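Local atomic coordinates of nisin biosynthesis protein NisC (Lactococcus lactis subsp. lactis, PDB entry 2G0D), a protein that catalyses the cyclisation that forms the thioether (lanthionine and methyllanthionine) rings of the lantibiotic nisin, as a zinc-containing member of the LanC family. Residues 1-4 with 5-9; 55-58 with 59-63. All blocks are in the same frame, centred on the assembly; numbering follows the deposited sequence.

Contact 1 (1-4 with 5-9); sequences KKNI and KRNVE
Near the N-terminal end of helix 3-20, Asn7 doubles back and grips the carbonyl of Asn3 with both its backbone and its side chain. The backbone N of Asn7 makes the ordinary i to i+4 bond to Asn3 O, at 3.2 Å, while its amide nitrogen ND2 reaches the same oxygen at 2.7 Å along a nearly straight N-H line (170°). The two donors arrive from opposite faces of the carbonyl plane, each tilted about 30° out of it, an arrangement that lets one oxygen take both. Asn7 holds CG anti to its own carbonyl carbon (chi1 -78°), which turns the amide back toward Asn3, and the accepting oxygen lies almost in that amide plane. The ND2 bond thus orients the amide, while the backbone bond is made independently of it.

Asn3 uses its own side chain in the other direction, along the chain toward the N-terminus: its OD1 accepts from Lys1 NZ at 3.0 Å, in the carbonyl plane, and the same ammonium bonds Ser357 OG. The Arg6 chain bends at chi3, and its guanidinium lies obliquely against Asn3, with Arg6 NH2 3.6 Å from Asn3 CB. A water bridges Lys1 O, to which it donates, and Lys5 N, from which it accepts at 2.7 Å, giving that backbone N-H a partner.

On the apolar side, Val8 N bonds Ile4 O, and the CG2 methyls of Ile4 and Val8 meet at 3.8 Å, their side chains set obliquely. This side faces the protein: Ile4 packs on Leu361 of helix 357-362 and on Ile380 and Leu383 of helix 376-387, whereas Val8 rests on Met43 and Leu44 of helix 37-45.

Contact 2 (55-58 with 59-63); sequences IYQK and KIDNY
Within the alpha-helical toroid of this LanC cyclase, residues 55-63 form successive turns near the start of helix 53-74, and the contact is a run of i to i+4 pairings along it. On one flank the side chains of Gln57 and Asp61 cross at a slant. The glutamine chain bends at chi2 (52°), bringing its amide nitrogen NE2 to 3.3 Å from Asp61 OD2; the N-H points almost straight at the oxygen, but the length makes this a weak bond. Amide and carboxylate are turned 56° from each other rather than lying flat together. The carboxylate has a further partner in Tyr102, whose hydroxyl bonds OD1, so the weak link to Gln57 supplements a tie to another part of the fold.

Ile55 and Lys59 run side by side on another flank, pointing the same way, with Ile55 CG2 4.1 Å from Lys59 CE. That aliphatic contact lies along the lysine stem, while the ammonium beyond it forms a salt bridge with Asp16 of helix 3-20. Ile60 packs inward on Ile41 and Leu44 of helix 37-45. Its CD1 also lies 3.4 Å from Tyr56 O, the carbonyl that accepts the backbone N-H of Ile60. One turn on, the Tyr63 ring offers a face to Lys59 O, which stands 3.1 Å above the ring plane, offset toward the rim.

Contact 1 comes first along the chain, at the N-terminal end of helix 3-20, and contact 2 follows near the start of helix 53-74; their centres are about 17 Å apart, on the same side of the chain's centre. The two helices meet directly: the hydroxyl of Tyr56 packs against Val8, with Val8 CG1 4.0 Å from Tyr56 OH, and against the Lys5 stem. Farther along helix 3-20, Ile12, Trp15 and Asp16 continue the interface with Tyr56, Lys59 and Tyr63. Helix 37-45 touches both contacts and joins them through Leu44. Both contacts thus lie on neighbouring helices of this largely helical protein, where packing between helices 3-20, 37-45 and 53-74 joins them.

Contact 1 (1-4 with 5-9)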
loop_
_atom_site.group_PDB
_atom_site.type_symbol
_atom_site.label_atom_id
_atom_site.label_comp_id
_atom_site.label_asym_id
_atom_site.label_seq_id
_atom_site.Cartn_x
_atom_site.Cartn_y
_atom_site.Cartn_z
ATOM N N LYS A 1 17.488 20.874 -8.339
ATOM C CA LYS A 1 18.150 19.931 -7.372
ATOM C C LYS A 1 18.922 18.832 -8.126
ATOM O O LYS A 1 18.324 17.935 -8.755
ATOM C CB LYS A 1 17.144 19.355 -6.354
ATOM C CG LYS A 1 15.821 18.812 -6.955
ATOM C CD LYS A 1 14.716 18.529 -5.890
ATOM C CE LYS A 1 14.872 17.169 -5.182
ATOM N NZ LYS A 1 16.051 17.147 -4.209
ATOM N N LYS A 2 20.252 18.929 -8.059
ATOM C CA LYS A 2 21.166 18.007 -8.757
ATOM C C LYS A 2 21.481 16.757 -7.931
ATOM O O LYS A 2 22.185 15.852 -8.407
ATOM C CB LYS A 2 22.492 18.715 -9.119
ATOM C CG LYS A 2 22.361 19.891 -10.085
ATOM C CD LYS A 2 23.612 20.767 -10.085
ATOM C CE LYS A 2 23.494 21.918 -11.086
ATOM N NZ LYS A 2 24.257 21.676 -12.339
ATOM N N ASN A 3 20.981 16.724 -6.696
ATOM C CA ASN A 3 21.271 15.610 -5.802
ATOM C C ASN A 3 20.472 14.306 -6.025
ATOM O O ASN A 3 20.932 13.242 -5.613
ATOM C CB ASN A 3 21.340 16.057 -4.328
ATOM C CG ASN A 3 19.998 16.068 -3.628
ATOM O OD1 ASN A 3 18.944 16.361 -4.214
ATOM N ND2 ASN A 3 20.035 15.760 -2.331
ATOM N N ILE A 4 19.298 14.381 -6.666
ATOM C CA ILE A 4 18.611 13.160 -7.110
ATOM C C ILE A 4 19.501 12.369 -8.077
ATOM O O ILE A 4 19.723 11.187 -7.878
ATOM C CB ILE A 4 17.177 13.420 -7.676
ATOM C CG1 ILE A 4 16.261 13.838 -6.514
ATOM C CG2 ILE A 4 16.628 12.176 -8.396
ATOM C CD1 ILE A 4 14.797 13.811 -6.779
ATOM N N LYS A 5 20.049 13.037 -9.089
ATOM C CA LYS A 5 20.895 12.361 -10.068
ATOM C C LYS A 5 22.069 11.599 -9.405
ATOM O O LYS A 5 22.255 10.414 -9.650
ATOM C CB LYS A 5 21.411 13.357 -11.108
ATOM C CG LYS A 5 21.989 12.717 -12.347
ATOM C CD LYS A 5 22.722 13.755 -13.115
ATOM C CE LYS A 5 22.811 13.413 -14.551
ATOM N NZ LYS A 5 23.891 14.237 -15.202
ATOM N N ARG A 6 22.851 12.285 -8.570
ATOM C CA ARG A 6 23.941 11.629 -7.831
ATOM C C ARG A 6 23.493 10.384 -7.048
ATOM O O ARG A 6 24.107 9.312 -7.125
ATOM C CB ARG A 6 24.585 12.613 -6.873
ATOM C CG ARG A 6 25.863 12.083 -6.214
ATOM C CD ARG A 6 26.642 13.188 -5.527
ATOM N NE ARG A 6 25.952 13.643 -4.320
ATOM C CZ ARG A 6 25.193 14.736 -4.250
ATOM N NH1 ARG A 6 25.022 15.513 -5.328
ATOM N NH2 ARG A 6 24.603 15.052 -3.102
ATOM N N ASN A 7 22.428 10.534 -6.280
ATOM C CA ASN A 7 21.889 9.412 -5.522
ATOM C C ASN A 7 21.382 8.238 -6.371
ATOM O O ASN A 7 21.604 7.079 -6.026
ATOM C CB ASN A 7 20.825 9.918 -4.554
ATOM C CG ASN A 7 21.450 10.551 -3.340
ATOM O OD1 ASN A 7 21.848 9.839 -2.417
ATOM N ND2 ASN A 7 21.625 11.882 -3.362
ATOM N N VAL A 8 20.717 8.546 -7.480
ATOM C CA VAL A 8 20.221 7.509 -8.357
ATOM C C VAL A 8 21.414 6.704 -8.903
ATOM O O VAL A 8 21.395 5.467 -8.908
ATOM C CB VAL A 8 19.375 8.098 -9.477
ATOM C CG1 VAL A 8 19.055 7.032 -10.532
ATOM C CG2 VAL A 8 18.080 8.681 -8.898
ATOM N N GLU A 9 22.453 7.426 -9.316
ATOM C CA GLU A 9 23.661 6.820 -9.867
ATOM C C GLU A 9 24.294 5.814 -8.922
ATOM O O GLU A 9 24.683 4.736 -9.349
ATOM C CB GLU A 9 24.663 7.900 -10.293
ATOM C CG GLU A 9 24.305 8.515 -11.656
ATOM C CD GLU A 9 25.072 9.798 -11.979
ATOM O OE1 GLU A 9 25.904 10.243 -11.152
ATOM O OE2 GLU A 9 24.838 10.369 -13.074
HETATM O O HOH W 1 19.145 15.468 -9.961
#

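Contact 2 (55-58 with 59-63)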
loop_
_atom_site.group_PDB
_atom_site.type_symbol
_atom_site.label_atom_id
_atom_site.label_comp_id
_atom_site.label_asym_id
_atom_site.label_seq_id
_atom_site.Cartn_x
_atom_site.Cartn_y
_atom_site.Cartn_z
ATOM N N ILE A 55 19.930 5.775 -20.535
ATOM C CA ILE A 55 20.734 4.943 -19.644
ATOM C C ILE A 55 19.830 4.258 -18.611
ATOM O O ILE A 55 19.988 3.071 -18.328
ATOM C CB ILE A 55 21.802 5.788 -18.923
ATOM C CG1 ILE A 55 22.710 6.476 -19.941
ATOM C CG2 ILE A 55 22.622 4.932 -17.937
ATOM C CD1 ILE A 55 23.441 7.710 -19.397
ATOM N N TYR A 56 18.863 5.000 -18.073
ATOM C CA TYR A 56 17.940 4.449 -17.076
ATOM C C TYR A 56 17.064 3.317 -17.641
ATOM O O TYR A 56 16.933 2.255 -17.021
ATOM C CB TYR A 56 17.069 5.556 -16.473
ATOM C CG TYR A 56 17.820 6.612 -15.689
ATOM C CD1 TYR A 56 19.129 6.400 -15.233
ATOM C CD2 TYR A 56 17.210 7.822 -15.386
ATOM C CE1 TYR A 56 19.791 7.370 -14.508
ATOM C CE2 TYR A 56 17.865 8.793 -14.672
ATOM C CZ TYR A 56 19.145 8.563 -14.230
ATOM O OH TYR A 56 19.764 9.544 -13.519
ATOM N N GLN A 57 16.486 3.545 -18.819
ATOM C CA GLN A 57 15.719 2.503 -19.516
ATOM C C GLN A 57 16.555 1.236 -19.811
ATOM O O GLN A 57 16.034 0.109 -19.783
ATOM C CB GLN A 57 15.091 3.059 -20.807
ATOM C CG GLN A 57 14.052 2.118 -21.461
ATOM C CD GLN A 57 12.965 1.647 -20.475
ATOM O OE1 GLN A 57 12.303 2.463 -19.826
ATOM N NE2 GLN A 57 12.788 0.327 -20.366
ATOM N N LYS A 58 17.842 1.426 -20.088
ATOM C CA LYS A 58 18.755 0.303 -20.307
ATOM C C LYS A 58 18.898 -0.531 -19.028
ATOM O O LYS A 58 18.799 -1.759 -19.066
ATOM C CB LYS A 58 20.118 0.823 -20.798
ATOM C CG LYS A 58 21.126 -0.236 -21.196
ATOM C CD LYS A 58 20.886 -0.728 -22.635
ATOM C CE LYS A 58 20.396 -2.167 -22.687
ATOM N NZ LYS A 58 21.575 -3.088 -22.591
ATOM N N LYS A 59 19.124 0.147 -17.900
ATOM C CA LYS A 59 19.169 -0.502 -16.592
ATOM C C LYS A 59 17.871 -1.222 -16.279
ATOM O O LYS A 59 17.878 -2.356 -15.814
ATOM C CB LYS A 59 19.506 0.503 -15.481
ATOM C CG LYS A 59 20.778 1.308 -15.716
ATOM C CD LYS A 59 22.041 0.445 -15.789
ATOM C CE LYS A 59 23.233 1.293 -16.200
ATOM N NZ LYS A 59 24.522 0.560 -16.064
ATOM N N ILE A 60 16.754 -0.557 -16.529
ATOM C CA ILE A 60 15.450 -1.157 -16.299
ATOM C C ILE A 60 15.382 -2.489 -17.047
ATOM O O ILE A 60 15.094 -3.538 -16.441
ATOM C CB ILE A 60 14.305 -0.177 -16.675
ATOM C CG1 ILE A 60 14.195 0.918 -15.601
ATOM C CG2 ILE A 60 12.947 -0.906 -16.806
ATOM C CD1 ILE A 60 13.683 2.246 -16.119
ATOM N N ASP A 61 15.716 -2.453 -18.340
ATOM C CA ASP A 61 15.653 -3.649 -19.174
ATOM C C ASP A 61 16.648 -4.706 -18.706
ATOM O O ASP A 61 16.326 -5.890 -18.699
ATOM C CB ASP A 61 15.809 -3.299 -20.651
ATOM C CG ASP A 61 14.577 -2.580 -21.215
ATOM O OD1 ASP A 61 13.445 -2.898 -20.798
ATOM O OD2 ASP A 61 14.741 -1.702 -22.088
ATOM N N ASN A 62 17.826 -4.267 -18.262
ATOM C CA ASN A 62 18.776 -5.150 -17.608
ATOM C C ASN A 62 18.142 -5.847 -16.412
ATOM O O ASN A 62 18.218 -7.071 -16.282
ATOM C CB ASN A 62 20.017 -4.368 -17.148
ATOM C CG ASN A 62 20.940 -4.014 -18.293
ATOM O OD1 ASN A 62 20.796 -4.546 -19.402
ATOM N ND2 ASN A 62 21.893 -3.103 -18.041
ATOM N N TYR A 63 17.524 -5.052 -15.532
ATOM C CA TYR A 63 16.968 -5.582 -14.301
ATOM C C TYR A 63 15.762 -6.477 -14.602
ATOM O O TYR A 63 15.534 -7.461 -13.899
ATOM C CB TYR A 63 16.594 -4.442 -13.335
ATOM C CG TYR A 63 17.746 -3.539 -12.926
ATOM C CD1 TYR A 63 19.078 -3.978 -12.994
ATOM C CD2 TYR A 63 17.502 -2.254 -12.446
ATOM C CE1 TYR A 63 20.138 -3.156 -12.606
ATOM C CE2 TYR A 63 18.539 -1.430 -12.043
ATOM C CZ TYR A 63 19.861 -1.881 -12.130
ATOM O OH TYR A 63 20.890 -1.053 -11.744
#